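PDB 6HYH: periplasmic binding protein/LacI transcriptional regulator from Mycobacterium smegmatis, which binds beta-D-fucofuranose and probably serves as the solute-binding component of a mycobacterial L-arabinofuranose ABC transporter. Local coordinates for residues 28-33 / 258-263; 147-152 / 161-166; 186-191 / 212-217; 207-212 / 237-242. All blocks are in the same frame, centred on the assembly; numbering follows the deposited sequence.

In the fold
The four contacts surround one bound beta-D-fucofuranose, and each sends at least one side chain to it. Contacts 2 and 4 lie in neighbouring parts of one sheet, their centres about 9 Å apart, where strand 145-151 runs parallel beside strand 207-210. Contact 3 shares Asn212 with contact 4, at about 8 Å between centres, and joins the starts of the two helices that flank strand 207-210 in the chain. Contact 1 brings the other lobe to this one: helix 29-45 follows strand 18-23 of the other sheet and meets the chain leaving strand 256-259. It reaches contact 3 through Gly29 N and Asp214 OD2, 2.8 Å apart, so that the two lobes meet around the sugar.

Contact 1: 28-33 / 258-263. With ZN (zinc ion), chain D; GYE (beta-D-fucofuranose), chain K.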
loop_
_atom_site.group_PDB
_atom_site.type_symbol
_atom_site.label_atom_id
_atom_site.label_comp_id
_atom_site.label_asym_id
_atom_site.label_seq_id
_atom_site.Cartn_x
_atom_site.Cartn_y
_atom_site.Cartn_z
ATOM N N SER A 28 -1.281 4.160 26.411
ATOM C CA SER A 28 -1.419 2.738 26.714
ATOM C C SER A 28 -0.089 2.162 27.192
ATOM O O SER A 28 0.993 2.706 26.927
ATOM C CB SER A 28 -1.921 1.947 25.495
ATOM O OG SER A 28 -0.833 1.669 24.624
ATOM N N GLY A 29 -0.170 1.014 27.858
ATOM C CA GLY A 29 1.052 0.353 28.260
ATOM C C GLY A 29 1.877 -0.066 27.067
ATOM O O GLY A 29 3.118 -0.017 27.107
ATOM N N TRP A 30 1.222 -0.441 25.962
ATOM C CA TRP A 30 2.008 -0.700 24.761
ATOM C C TRP A 30 2.796 0.538 24.353
ATOM O O TRP A 30 3.991 0.447 24.051
ATOM C CB TRP A 30 1.108 -1.156 23.620
ATOM C CG TRP A 30 1.815 -1.661 22.402
ATOM C CD1 TRP A 30 1.820 -2.943 21.943
ATOM C CD2 TRP A 30 2.546 -0.890 21.431
ATOM N NE1 TRP A 30 2.522 -3.033 20.741
ATOM C CE2 TRP A 30 2.976 -1.786 20.412
ATOM C CE3 TRP A 30 2.859 0.466 21.306
ATOM C CZ2 TRP A 30 3.725 -1.372 19.310
ATOM C CZ3 TRP A 30 3.622 0.873 20.202
ATOM C CH2 TRP A 30 4.039 -0.042 19.223
ATOM N N ARG A 31 2.155 1.712 24.336
ATOM C CA ARG A 31 2.863 2.883 23.830
ATOM C C ARG A 31 4.026 3.246 24.742
ATOM O O ARG A 31 5.128 3.547 24.260
ATOM C CB ARG A 31 1.911 4.078 23.716
ATOM C CG ARG A 31 2.514 5.360 23.135
ATOM C CD ARG A 31 2.943 5.165 21.706
ATOM N NE ARG A 31 1.867 4.542 20.945
ATOM C CZ ARG A 31 1.991 4.130 19.688
ATOM N NH1 ARG A 31 0.956 3.558 19.071
ATOM N NH2 ARG A 31 3.145 4.301 19.048
ATOM N N THR A 32 3.832 3.169 26.069
ATOM C CA THR A 32 4.972 3.513 26.915
ATOM C C THR A 32 6.051 2.445 26.836
ATOM O O THR A 32 7.245 2.779 26.846
ATOM C CB THR A 32 4.542 3.791 28.358
ATOM O OG1 THR A 32 3.532 2.865 28.781
ATOM C CG2 THR A 32 3.938 5.204 28.437
ATOM N N ALA A 33 5.670 1.169 26.696
ATOM C CA ALA A 33 6.667 0.133 26.432
ATOM C C ALA A 33 7.509 0.500 25.219
ATOM O O ALA A 33 8.749 0.511 25.268
ATOM C CB ALA A 33 5.983 -1.217 26.208
ATOM N N VAL A 258 -3.795 -11.463 21.746
ATOM C CA VAL A 258 -2.905 -11.534 20.593
ATOM C C VAL A 258 -1.766 -10.541 20.829
ATOM O O VAL A 258 -2.018 -9.419 21.279
ATOM C CB VAL A 258 -3.652 -11.215 19.293
ATOM C CG1 VAL A 258 -2.693 -11.328 18.118
ATOM C CG2 VAL A 258 -4.840 -12.164 19.110
ATOM N N GLU A 259 -0.515 -10.970 20.597
ATOM C CA GLU A 259 0.650 -10.141 20.885
ATOM C C GLU A 259 0.810 -9.041 19.835
ATOM O O GLU A 259 0.689 -9.288 18.628
ATOM C CB GLU A 259 1.919 -11.005 20.902
ATOM C CG GLU A 259 3.070 -10.499 21.796
ATOM C CD GLU A 259 4.266 -11.454 21.809
ATOM O OE1 GLU A 259 4.766 -11.860 20.726
ATOM O OE2 GLU A 259 4.676 -11.848 22.921
ATOM N N CYS A 260 1.153 -7.840 20.284
ATOM C CA CYS A 260 1.702 -6.830 19.394
ATOM C C CYS A 260 2.986 -6.329 20.034
ATOM O O CYS A 260 3.002 -5.973 21.216
ATOM C CB CYS A 260 0.732 -5.657 19.182
ATOM S SG CYS A 260 1.305 -4.483 17.881
ATOM N N ASN A 261 4.064 -6.336 19.273
ATOM C CA ASN A 261 5.390 -6.328 19.876
ATOM C C ASN A 261 5.898 -4.899 19.930
ATOM O O ASN A 261 6.269 -4.325 18.881
ATOM C CB ASN A 261 6.337 -7.210 19.062
ATOM C CG ASN A 261 7.594 -7.551 19.816
ATOM O OD1 ASN A 261 8.211 -6.674 20.479
ATOM N ND2 ASN A 261 8.001 -8.827 19.732
ATOM N N PRO A 262 5.984 -4.281 21.117
ATOM C CA PRO A 262 6.356 -2.867 21.172
ATOM C C PRO A 262 7.831 -2.593 20.966
ATOM O O PRO A 262 8.174 -1.432 20.707
ATOM C CB PRO A 262 5.926 -2.453 22.592
ATOM C CG PRO A 262 5.990 -3.740 23.406
ATOM C CD PRO A 262 5.476 -4.783 22.408
ATOM N N LEU A 263 8.716 -3.598 21.019
ATOM C CA LEU A 263 10.164 -3.351 21.099
ATOM C C LEU A 263 10.820 -3.139 19.719
ATOM O O LEU A 263 11.760 -3.848 19.301
ATOM C CB LEU A 263 10.810 -4.487 21.882
ATOM C CG LEU A 263 10.096 -4.695 23.241
ATOM C CD1 LEU A 263 10.597 -5.885 24.090
ATOM C CD2 LEU A 263 10.132 -3.403 24.073
HETATM ZN ZN ZN D . 6.116 -13.380 21.593
HETATM O O3 GYE K . -2.207 -1.427 20.039
HETATM C C2 GYE K . -2.201 0.598 21.458
HETATM C C1 GYE K . -1.503 1.947 21.286
HETATM O O5 GYE K . -0.382 1.618 17.337
HETATM C C6 GYE K . -0.427 -0.836 17.553
HETATM O O4 GYE K . -1.138 1.998 19.901
HETATM C C5 GYE K . -0.289 0.508 18.243
HETATM C C4 GYE K . -1.380 0.734 19.267
HETATM C C3 GYE K . -1.481 -0.260 20.416
HETATM O O1 GYE K . -2.297 3.055 21.608
HETATM O O2 GYE K . -2.039 0.010 22.742
HETATM O O HOH W 1 7.638 -12.714 23.061
#
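Chi1 of Trp30, -171°, sets CG opposite the backbone N and carries the indole off the first turn of helix 29-45, between Pro262 and the sugar. Cys260 SG lies 3.4 Å from Trp30 NE1, oblique to the ring. Pro262 lies over one indole face, its CB 3.8 Å from the centroid of the five-membered ring of Trp30 and 13° off the normal, a CH-pi contact. On the opposite face sits the furanose, with C3 and C5 nearest. At the indole edge, Trp30 NE1 gives Cys260 O a bond of 3.0 Å that is weak because it is bent to 122°. The pairing joins the two lobes of a periplasmic binding protein: the helix belongs to one, while the chain leaving strand 256-259 comes from the sheet of the other, and the sugar is held between them. Ser28 is the N-cap of the helix, its OG accepting from Arg31 N. The same Ser28 OG donates to O2 of the sugar at 2.8 Å. The Arg31 chain, bent at chi2 and chi3, folds its guanidinium so that NH1 reaches sugar O4 at 2.7 Å, and Trp30 CZ3 covers one face of that group. Glu27 and Asp104 add salt bridges to Arg31. Farther along, Ala33 CB packs on Pro262 CG at 3.8 Å.

Contact 2: 147-152 / 161-166; sequences IVQLEG and DRKTGF. With ZN (zinc ion), chain F; GYE (beta-D-fucofuranose), chain K.
Lys163 NZ meets Glu151 OE2 at 2.6 Å, a salt bridge approached nearly along the carboxylate C-O axis, with the lysine chain extended from CG to NZ. Gln149, two residues earlier on the strand, turns its amide toward helix 157-170: OE1 lies 3.4 Å from the aliphatic Lys163 CG but takes its hydrogen bond from Gln211 NE2, while Gln149 NE2 rests 3.4 Å from Phe166 CD1, the amide and ring planes 66° apart. Ile147 CG2 closes the apolar end against Phe166 CZ at 4.0 Å, and Phe209 stacks on the same ring. Arg162 points its guanidinium edge at the sugar, where NH1 and NH2 both donate to O3, at 2.8 and 2.7 Å; its NE is satisfied by a salt bridge to Glu126. Asp161 OD2 binds a zinc ion at 2.3 Å. Strand and helix run nearly antiparallel, axes 10.0 Å apart at closest approach, in a beta-alpha-beta unit of the periplasmic binding protein fold, with Arg162 on its helix reaching the sugar.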
loop_
_atom_site.group_PDB
_atom_site.type_symbol
_atom_site.label_atom_id
_atom_site.label_comp_id
_atom_site.label_asym_id
_atom_site.label_seq_id
_atom_site.Cartn_x
_atom_site.Cartn_y
_atom_site.Cartn_z
ATOM N N ILE A 147 -21.380 -9.929 20.666
ATOM C CA ILE A 147 -20.035 -9.398 20.743
ATOM C C ILE A 147 -20.156 -7.888 20.854
ATOM O O ILE A 147 -21.050 -7.270 20.261
ATOM C CB ILE A 147 -19.174 -9.823 19.536
ATOM C CG1 ILE A 147 -19.101 -11.350 19.464
ATOM C CG2 ILE A 147 -17.768 -9.257 19.677
ATOM C CD1 ILE A 147 -18.787 -11.885 18.095
ATOM N N VAL A 148 -19.303 -7.315 21.676
ATOM C CA VAL A 148 -19.198 -5.884 21.871
ATOM C C VAL A 148 -17.774 -5.514 21.494
ATOM O O VAL A 148 -16.848 -6.266 21.806
ATOM C CB VAL A 148 -19.503 -5.516 23.329
ATOM C CG1 VAL A 148 -19.395 -4.082 23.477
ATOM C CG2 VAL A 148 -20.886 -6.002 23.714
ATOM N N GLN A 149 -17.595 -4.438 20.735
ATOM C CA GLN A 149 -16.258 -4.036 20.293
ATOM C C GLN A 149 -15.865 -2.703 20.923
ATOM O O GLN A 149 -16.574 -1.697 20.777
ATOM C CB GLN A 149 -16.140 -3.931 18.758
ATOM C CG GLN A 149 -14.774 -4.432 18.256
ATOM C CD GLN A 149 -14.632 -4.608 16.737
ATOM O OE1 GLN A 149 -14.075 -3.747 16.061
ATOM N NE2 GLN A 149 -15.130 -5.735 16.199
ATOM N N LEU A 150 -14.709 -2.694 21.582
ATOM C CA LEU A 150 -14.098 -1.474 22.091
ATOM C C LEU A 150 -13.079 -1.039 21.042
ATOM O O LEU A 150 -12.046 -1.709 20.863
ATOM C CB LEU A 150 -13.438 -1.721 23.452
ATOM C CG LEU A 150 -14.351 -2.350 24.511
ATOM C CD1 LEU A 150 -13.720 -2.372 25.900
ATOM C CD2 LEU A 150 -15.598 -1.538 24.518
ATOM N N GLU A 151 -13.347 0.091 20.371
ATOM C CA GLU A 151 -12.609 0.498 19.180
ATOM C C GLU A 151 -11.507 1.504 19.534
ATOM O O GLU A 151 -11.624 2.279 20.491
ATOM C CB GLU A 151 -13.564 1.138 18.162
ATOM C CG GLU A 151 -14.238 0.192 17.195
ATOM C CD GLU A 151 -15.330 0.880 16.385
ATOM O OE1 GLU A 151 -16.023 1.746 16.959
ATOM O OE2 GLU A 151 -15.492 0.567 15.177
ATOM N N GLY A 152 -10.441 1.523 18.700
ATOM C CA GLY A 152 -9.285 2.364 18.950
ATOM C C GLY A 152 -9.499 3.794 18.429
ATOM O O GLY A 152 -10.500 4.081 17.774
ATOM N N ASP A 161 -7.645 -1.240 10.954
ATOM C CA ASP A 161 -7.255 -2.574 10.515
ATOM C C ASP A 161 -7.787 -3.649 11.450
ATOM O O ASP A 161 -8.255 -4.696 10.996
ATOM C CB ASP A 161 -5.735 -2.665 10.426
ATOM C CG ASP A 161 -5.203 -2.043 9.158
ATOM O OD1 ASP A 161 -5.850 -2.254 8.112
ATOM O OD2 ASP A 161 -4.165 -1.334 9.196
ATOM N N ARG A 162 -7.706 -3.425 12.762
ATOM C CA ARG A 162 -8.138 -4.460 13.687
ATOM C C ARG A 162 -9.636 -4.683 13.579
ATOM O O ARG A 162 -10.086 -5.839 13.553
ATOM C CB ARG A 162 -7.733 -4.079 15.110
ATOM C CG ARG A 162 -6.244 -4.166 15.346
ATOM C CD ARG A 162 -5.866 -3.951 16.812
ATOM N NE ARG A 162 -4.412 -3.914 16.977
ATOM C CZ ARG A 162 -3.789 -3.204 17.918
ATOM N NH1 ARG A 162 -4.483 -2.461 18.784
ATOM N NH2 ARG A 162 -2.467 -3.218 17.992
ATOM N N LYS A 163 -10.422 -3.590 13.526
ATOM C CA LYS A 163 -11.835 -3.684 13.143
ATOM C C LYS A 163 -12.045 -4.591 11.928
ATOM O O LYS A 163 -12.848 -5.535 11.987
ATOM C CB LYS A 163 -12.427 -2.301 12.901
ATOM C CG LYS A 163 -13.959 -2.281 12.949
ATOM C CD LYS A 163 -14.494 -0.865 12.810
ATOM C CE LYS A 163 -16.005 -0.835 12.662
ATOM N NZ LYS A 163 -16.458 0.584 12.735
ATOM N N THR A 164 -11.375 -4.288 10.796
ATOM C CA THR A 164 -11.579 -5.085 9.576
ATOM C C THR A 164 -11.283 -6.559 9.821
ATOM O O THR A 164 -12.071 -7.441 9.460
ATOM C CB THR A 164 -10.687 -4.576 8.442
ATOM O OG1 THR A 164 -10.950 -3.187 8.212
ATOM C CG2 THR A 164 -10.934 -5.374 7.146
ATOM N N GLY A 165 -10.126 -6.845 10.402
ATOM C CA GLY A 165 -9.727 -8.226 10.580
ATOM C C GLY A 165 -10.659 -8.980 11.502
ATOM O O GLY A 165 -11.034 -10.121 11.217
ATOM N N PHE A 166 -11.033 -8.363 12.633
ATOM C CA PHE A 166 -11.963 -9.024 13.543
ATOM C C PHE A 166 -13.301 -9.257 12.867
ATOM O O PHE A 166 -13.900 -10.323 13.031
ATOM C CB PHE A 166 -12.158 -8.213 14.826
ATOM C CG PHE A 166 -12.961 -8.940 15.872
ATOM C CD1 PHE A 166 -14.336 -9.063 15.774
ATOM C CD2 PHE A 166 -12.327 -9.543 16.936
ATOM C CE1 PHE A 166 -15.066 -9.753 16.738
ATOM C CE2 PHE A 166 -13.057 -10.234 17.901
ATOM C CZ PHE A 166 -14.428 -10.334 17.798
HETATM ZN ZN ZN F . -2.604 -0.904 7.502
HETATM O O3 GYE K . -2.207 -1.427 20.039
HETATM C C2 GYE K . -2.201 0.598 21.458
HETATM C C1 GYE K . -1.503 1.947 21.286
HETATM O O5 GYE K . -0.382 1.618 17.337
HETATM C C6 GYE K . -0.427 -0.836 17.553
HETATM O O4 GYE K . -1.138 1.998 19.901
HETATM C C5 GYE K . -0.289 0.508 18.243
HETATM C C4 GYE K . -1.380 0.734 19.267
HETATM C C3 GYE K . -1.481 -0.260 20.416
HETATM O O1 GYE K . -2.297 3.055 21.608
HETATM O O2 GYE K . -2.039 0.010 22.742
#

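Contact 3: 186-191 / 212-217; sequences FTRSGG and NDDMGL. With GYE (beta-D-fucofuranose), chain K.
Asn212 ND2 is shared between protein and sugar. It donates to Phe186 O at 3.0 Å, approaching from above the carbonyl plane. The bond from Asn212 ND2 to sugar O2, 3.1 Å long, is nearly straight at 169°. The Asn212 side chain also lies against the Phe186 ring, CG 3.3 Å from Phe186 CD1, with ring and amide planes 53° apart, while sugar C2 sits over one face of that ring, offset toward its rim. What sets the amide is its torsion (chi1 80°), which folds CG between the backbone N and the carbonyl carbon and lets OD1 accept from Met215 N as the N-cap of helix 213-226. Thr187 caps helix 188-201 in the same manner, OG1 accepting from Gly190 N. Next to the ring, Met215 runs along the 186-187 backbone, its CG 3.1 Å from Thr187 O and SD 3.2 Å from Phe186 N. The two helices come close where Gly191 CA meets Met215 O at 3.5 Å, a CA-H...O contact. Farther from the sugar, Arg188 NE forms a long salt bridge to Asp214 OD1 at 3.3 Å, and Leu217 CD1 lies over a face of the guanidinium. Arg188 NH2 has a salt bridge to Asp244, and Asp214 OD2 accepts from Gly29 N of the other lobe. The partners of Asn212 OD1 and ND2 fix the rotation of the amide, so that ND2 is presented to sugar O2.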
loop_
_atom_site.group_PDB
_atom_site.type_symbol
_atom_site.label_atom_id
_atom_site.label_comp_id
_atom_site.label_asym_id
_atom_site.label_seq_id
_atom_site.Cartn_x
_atom_site.Cartn_y
_atom_site.Cartn_z
ATOM N N PHE A 186 -8.079 3.829 22.892
ATOM C CA PHE A 186 -6.942 3.001 23.318
ATOM C C PHE A 186 -6.540 3.281 24.773
ATOM O O PHE A 186 -5.360 3.157 25.140
ATOM C CB PHE A 186 -5.733 3.231 22.393
ATOM C CG PHE A 186 -5.811 2.517 21.096
ATOM C CD1 PHE A 186 -6.300 1.221 21.016
ATOM C CD2 PHE A 186 -5.376 3.134 19.933
ATOM C CE1 PHE A 186 -6.347 0.546 19.755
ATOM C CE2 PHE A 186 -5.420 2.475 18.700
ATOM C CZ PHE A 186 -5.916 1.183 18.612
ATOM N N THR A 187 -7.501 3.599 25.641
ATOM C CA THR A 187 -7.151 3.951 27.006
ATOM C C THR A 187 -7.955 3.071 27.947
ATOM O O THR A 187 -9.003 2.524 27.576
ATOM C CB THR A 187 -7.369 5.449 27.314
ATOM O OG1 THR A 187 -8.761 5.747 27.526
ATOM C CG2 THR A 187 -6.846 6.295 26.205
ATOM N N ARG A 188 -7.436 2.899 29.161
ATOM C CA ARG A 188 -8.221 2.215 30.178
ATOM C C ARG A 188 -9.536 2.939 30.463
ATOM O O ARG A 188 -10.617 2.342 30.405
ATOM C CB ARG A 188 -7.418 2.076 31.463
ATOM C CG ARG A 188 -6.633 0.829 31.537
ATOM C CD ARG A 188 -5.780 0.881 32.766
ATOM N NE ARG A 188 -4.572 0.077 32.600
ATOM C CZ ARG A 188 -4.219 -0.890 33.436
ATOM N NH1 ARG A 188 -4.994 -1.139 34.494
ATOM N NH2 ARG A 188 -3.099 -1.586 33.220
ATOM N N SER A 189 -9.460 4.218 30.828
ATOM C CA SER A 189 -10.675 4.954 31.153
ATOM C C SER A 189 -11.662 4.927 29.996
ATOM O O SER A 189 -12.872 4.824 30.206
ATOM C CB SER A 189 -10.319 6.376 31.516
ATOM O OG SER A 189 -9.497 6.879 30.488
ATOM N N GLY A 190 -11.171 4.991 28.765
ATOM C CA GLY A 190 -12.077 4.885 27.632
ATOM C C GLY A 190 -12.818 3.558 27.590
ATOM O O GLY A 190 -14.038 3.516 27.397
ATOM N N GLY A 191 -12.087 2.450 27.739
ATOM C CA GLY A 191 -12.735 1.152 27.724
ATOM C C GLY A 191 -13.695 0.988 28.881
ATOM O O GLY A 191 -14.809 0.498 28.713
ATOM N N ASN A 212 -7.252 -2.710 22.083
ATOM C CA ASN A 212 -6.005 -2.819 22.813
ATOM C C ASN A 212 -6.352 -3.292 24.208
ATOM O O ASN A 212 -7.456 -3.028 24.703
ATOM C CB ASN A 212 -5.182 -1.508 22.790
ATOM C CG ASN A 212 -5.645 -0.459 23.797
ATOM O OD1 ASN A 212 -6.787 -0.445 24.259
ATOM N ND2 ASN A 212 -4.716 0.439 24.154
ATOM N N ASP A 213 -5.447 -4.060 24.826
ATOM C CA ASP A 213 -5.917 -4.677 26.052
ATOM C C ASP A 213 -5.986 -3.687 27.204
ATOM O O ASP A 213 -6.575 -4.008 28.239
ATOM C CB ASP A 213 -5.113 -5.960 26.363
ATOM C CG ASP A 213 -3.638 -5.748 26.497
ATOM O OD1 ASP A 213 -3.274 -4.628 26.915
ATOM O OD2 ASP A 213 -2.860 -6.707 26.201
ATOM N N ASP A 214 -5.504 -2.458 27.022
ATOM C CA ASP A 214 -5.793 -1.414 28.003
ATOM C C ASP A 214 -7.292 -1.134 28.089
ATOM O O ASP A 214 -7.876 -1.061 29.186
ATOM C CB ASP A 214 -5.023 -0.153 27.636
ATOM C CG ASP A 214 -3.641 -0.138 28.233
ATOM O OD1 ASP A 214 -3.538 -0.060 29.472
ATOM O OD2 ASP A 214 -2.656 -0.253 27.468
ATOM N N MET A 215 -7.942 -0.964 26.938
ATOM C CA MET A 215 -9.392 -0.793 26.982
ATOM C C MET A 215 -10.085 -2.019 27.583
ATOM O O MET A 215 -11.084 -1.877 28.289
ATOM C CB MET A 215 -9.916 -0.458 25.586
ATOM C CG MET A 215 -9.294 0.827 25.028
ATOM S SD MET A 215 -10.064 1.368 23.472
ATOM C CE MET A 215 -9.988 -0.116 22.471
ATOM N N GLY A 216 -9.543 -3.221 27.354
ATOM C CA GLY A 216 -10.067 -4.412 28.015
ATOM C C GLY A 216 -9.928 -4.388 29.536
ATOM O O GLY A 216 -10.800 -4.881 30.249
ATOM N N LEU A 217 -8.818 -3.845 30.058
ATOM C CA LEU A 217 -8.676 -3.714 31.513
ATOM C C LEU A 217 -9.714 -2.742 32.069
ATOM O O LEU A 217 -10.290 -2.963 33.156
ATOM C CB LEU A 217 -7.252 -3.264 31.856
ATOM C CG LEU A 217 -6.237 -4.322 31.411
ATOM C CD1 LEU A 217 -4.850 -3.760 31.280
ATOM C CD2 LEU A 217 -6.244 -5.461 32.423
HETATM O O3 GYE K . -2.207 -1.427 20.039
HETATM C C2 GYE K . -2.201 0.598 21.458
HETATM C C1 GYE K . -1.503 1.947 21.286
HETATM O O5 GYE K . -0.382 1.618 17.337
HETATM C C6 GYE K . -0.427 -0.836 17.553
HETATM O O4 GYE K . -1.138 1.998 19.901
HETATM C C5 GYE K . -0.289 0.508 18.243
HETATM C C4 GYE K . -1.380 0.734 19.267
HETATM C C3 GYE K . -1.481 -0.260 20.416
HETATM O O1 GYE K . -2.297 3.055 21.608
HETATM O O2 GYE K . -2.039 0.010 22.742
#

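Contact 4: 207-212 / 237-242; sequences VVFAQN and VAVDAT. With GYE (beta-D-fucofuranose), chain K.
Phe209 turns its ring edge toward the neighbouring strand, with Val239 CG2 in the ring plane, 4.0 Å from Phe209 CE1, and Val237 O also near that edge. CG lies opposite the backbone N (chi1 166°), which carries the ring along the sheet face that Phe209 shares with Val237. Val207 sets CG1 obliquely against Val237 CG2, and on the other face of the sheet Ala210 CB and Ala238 CB meet at 3.8 Å. Beneath these side chains the backbones pair as parallel strands: Val237 N donates to Val208 O, Ala210 N to Val237 O at 2.8 Å, and Val239 N to Ala210 O at 3.1 Å. Strands 207-210 and 235-238 are the two strands of a beta-alpha-beta unit crossed over by helix 213-226, in the alpha/beta lobe of a periplasmic binding protein, and just past their C-terminal ends come Asn212 and Asp240 of the ligand pocket. The chain turns a corner at Val239, whose CB packs 3.4 Å from Gln211 O. Asp240 follows, its OD2 3.4 Å from Asn212 CB. Both carboxylate oxygens of Asp240 accept from the sugar, OD1 from O3 at 2.8 Å and OD2 from O2 at 2.7 Å. Gln211 faces away from strand 235-238; its OE1 accepts from Gly152 N.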
loop_
_atom_site.group_PDB
_atom_site.type_symbol
_atom_site.label_atom_id
_atom_site.label_comp_id
_atom_site.label_asym_id
_atom_site.label_seq_id
_atom_site.Cartn_x
_atom_site.Cartn_y
_atom_site.Cartn_z
ATOM N N VAL A 207 -19.217 -11.664 24.532
ATOM C CA VAL A 207 -17.799 -11.435 24.308
ATOM C C VAL A 207 -17.541 -9.946 24.191
ATOM O O VAL A 207 -18.373 -9.182 23.684
ATOM C CB VAL A 207 -17.294 -12.151 23.042
ATOM C CG1 VAL A 207 -15.817 -11.864 22.810
ATOM C CG2 VAL A 207 -17.522 -13.629 23.184
ATOM N N VAL A 208 -16.377 -9.536 24.685
ATOM C CA VAL A 208 -15.835 -8.208 24.458
ATOM C C VAL A 208 -14.587 -8.370 23.605
ATOM O O VAL A 208 -13.718 -9.206 23.909
ATOM C CB VAL A 208 -15.500 -7.485 25.772
ATOM C CG1 VAL A 208 -15.011 -6.077 25.469
ATOM C CG2 VAL A 208 -16.712 -7.431 26.667
ATOM N N PHE A 209 -14.501 -7.609 22.526
ATOM C CA PHE A 209 -13.284 -7.563 21.738
ATOM C C PHE A 209 -12.647 -6.206 21.987
ATOM O O PHE A 209 -13.199 -5.175 21.570
ATOM C CB PHE A 209 -13.563 -7.763 20.258
ATOM C CG PHE A 209 -12.396 -7.393 19.396
ATOM C CD1 PHE A 209 -11.104 -7.754 19.783
ATOM C CD2 PHE A 209 -12.571 -6.667 18.219
ATOM C CE1 PHE A 209 -10.001 -7.418 18.998
ATOM C CE2 PHE A 209 -11.477 -6.323 17.430
ATOM C CZ PHE A 209 -10.180 -6.708 17.828
ATOM N N ALA A 210 -11.489 -6.203 22.655
ATOM C CA ALA A 210 -10.811 -4.977 23.055
ATOM C C ALA A 210 -9.617 -4.739 22.125
ATOM O O ALA A 210 -8.594 -5.453 22.199
ATOM C CB ALA A 210 -10.375 -5.062 24.515
ATOM N N GLN A 211 -9.720 -3.673 21.314
ATOM C CA GLN A 211 -8.726 -3.430 20.272
ATOM C C GLN A 211 -7.347 -3.187 20.844
ATOM O O GLN A 211 -6.350 -3.408 20.139
ATOM C CB GLN A 211 -9.143 -2.261 19.371
ATOM C CG GLN A 211 -10.300 -2.617 18.449
ATOM C CD GLN A 211 -10.452 -1.627 17.356
ATOM O OE1 GLN A 211 -9.661 -0.689 17.250
ATOM N NE2 GLN A 211 -11.465 -1.820 16.516
ATOM N N ASN A 212 -7.252 -2.710 22.083
ATOM C CA ASN A 212 -6.005 -2.819 22.813
ATOM C C ASN A 212 -6.352 -3.292 24.208
ATOM O O ASN A 212 -7.456 -3.028 24.703
ATOM C CB ASN A 212 -5.182 -1.508 22.790
ATOM C CG ASN A 212 -5.645 -0.459 23.797
ATOM O OD1 ASN A 212 -6.787 -0.445 24.259
ATOM N ND2 ASN A 212 -4.716 0.439 24.154
ATOM N N VAL A 237 -11.395 -10.762 24.769
ATOM C CA VAL A 237 -10.336 -11.023 23.806
ATOM C C VAL A 237 -9.722 -9.677 23.494
ATOM O O VAL A 237 -10.455 -8.701 23.317
ATOM C CB VAL A 237 -10.873 -11.642 22.508
ATOM C CG1 VAL A 237 -9.732 -12.361 21.764
ATOM C CG2 VAL A 237 -12.048 -12.548 22.804
ATOM N N ALA A 238 -8.398 -9.591 23.486
ATOM C CA ALA A 238 -7.802 -8.279 23.257
ATOM C C ALA A 238 -6.518 -8.408 22.460
ATOM O O ALA A 238 -5.992 -9.516 22.241
ATOM C CB ALA A 238 -7.542 -7.542 24.567
ATOM N N VAL A 239 -6.026 -7.246 22.005
ATOM C CA VAL A 239 -4.774 -7.169 21.258
ATOM C C VAL A 239 -3.748 -6.366 22.055
ATOM O O VAL A 239 -4.103 -5.383 22.721
ATOM C CB VAL A 239 -4.991 -6.551 19.874
ATOM C CG1 VAL A 239 -3.688 -6.533 19.122
ATOM C CG2 VAL A 239 -6.053 -7.352 19.122
ATOM N N ASP A 240 -2.481 -6.803 22.000
ATOM C CA ASP A 240 -1.278 -6.182 22.578
ATOM C C ASP A 240 -0.424 -7.190 23.363
ATOM O O ASP A 240 0.741 -7.446 23.018
ATOM C CB ASP A 240 -1.583 -4.981 23.478
ATOM C CG ASP A 240 -1.685 -3.679 22.686
ATOM O OD1 ASP A 240 -1.485 -3.733 21.442
ATOM O OD2 ASP A 240 -1.957 -2.614 23.300
ATOM N N ALA A 241 -0.980 -7.792 24.403
ATOM C CA ALA A 241 -0.171 -8.629 25.274
ATOM C C ALA A 241 0.802 -7.754 26.041
ATOM O O ALA A 241 2.000 -8.031 26.106
ATOM C CB ALA A 241 0.570 -9.704 24.477
ATOM N N THR A 242 0.268 -6.669 26.600
ATOM C CA THR A 242 0.999 -5.799 27.511
ATOM C C THR A 242 1.298 -6.547 28.801
ATOM O O THR A 242 0.838 -7.673 29.013
ATOM C CB THR A 242 0.170 -4.569 27.835
ATOM O OG1 THR A 242 -1.030 -5.005 28.485
ATOM C CG2 THR A 242 -0.179 -3.802 26.545
HETATM O O3 GYE K . -2.207 -1.427 20.039
HETATM C C2 GYE K . -2.201 0.598 21.458
HETATM C C1 GYE K . -1.503 1.947 21.286
HETATM O O5 GYE K . -0.382 1.618 17.337
HETATM C C6 GYE K . -0.427 -0.836 17.553
HETATM O O4 GYE K . -1.138 1.998 19.901
HETATM C C5 GYE K . -0.289 0.508 18.243
HETATM C C4 GYE K . -1.380 0.734 19.267
HETATM C C3 GYE K . -1.481 -0.260 20.416
HETATM O O1 GYE K . -2.297 3.055 21.608
HETATM O O2 GYE K . -2.039 0.010 22.742
#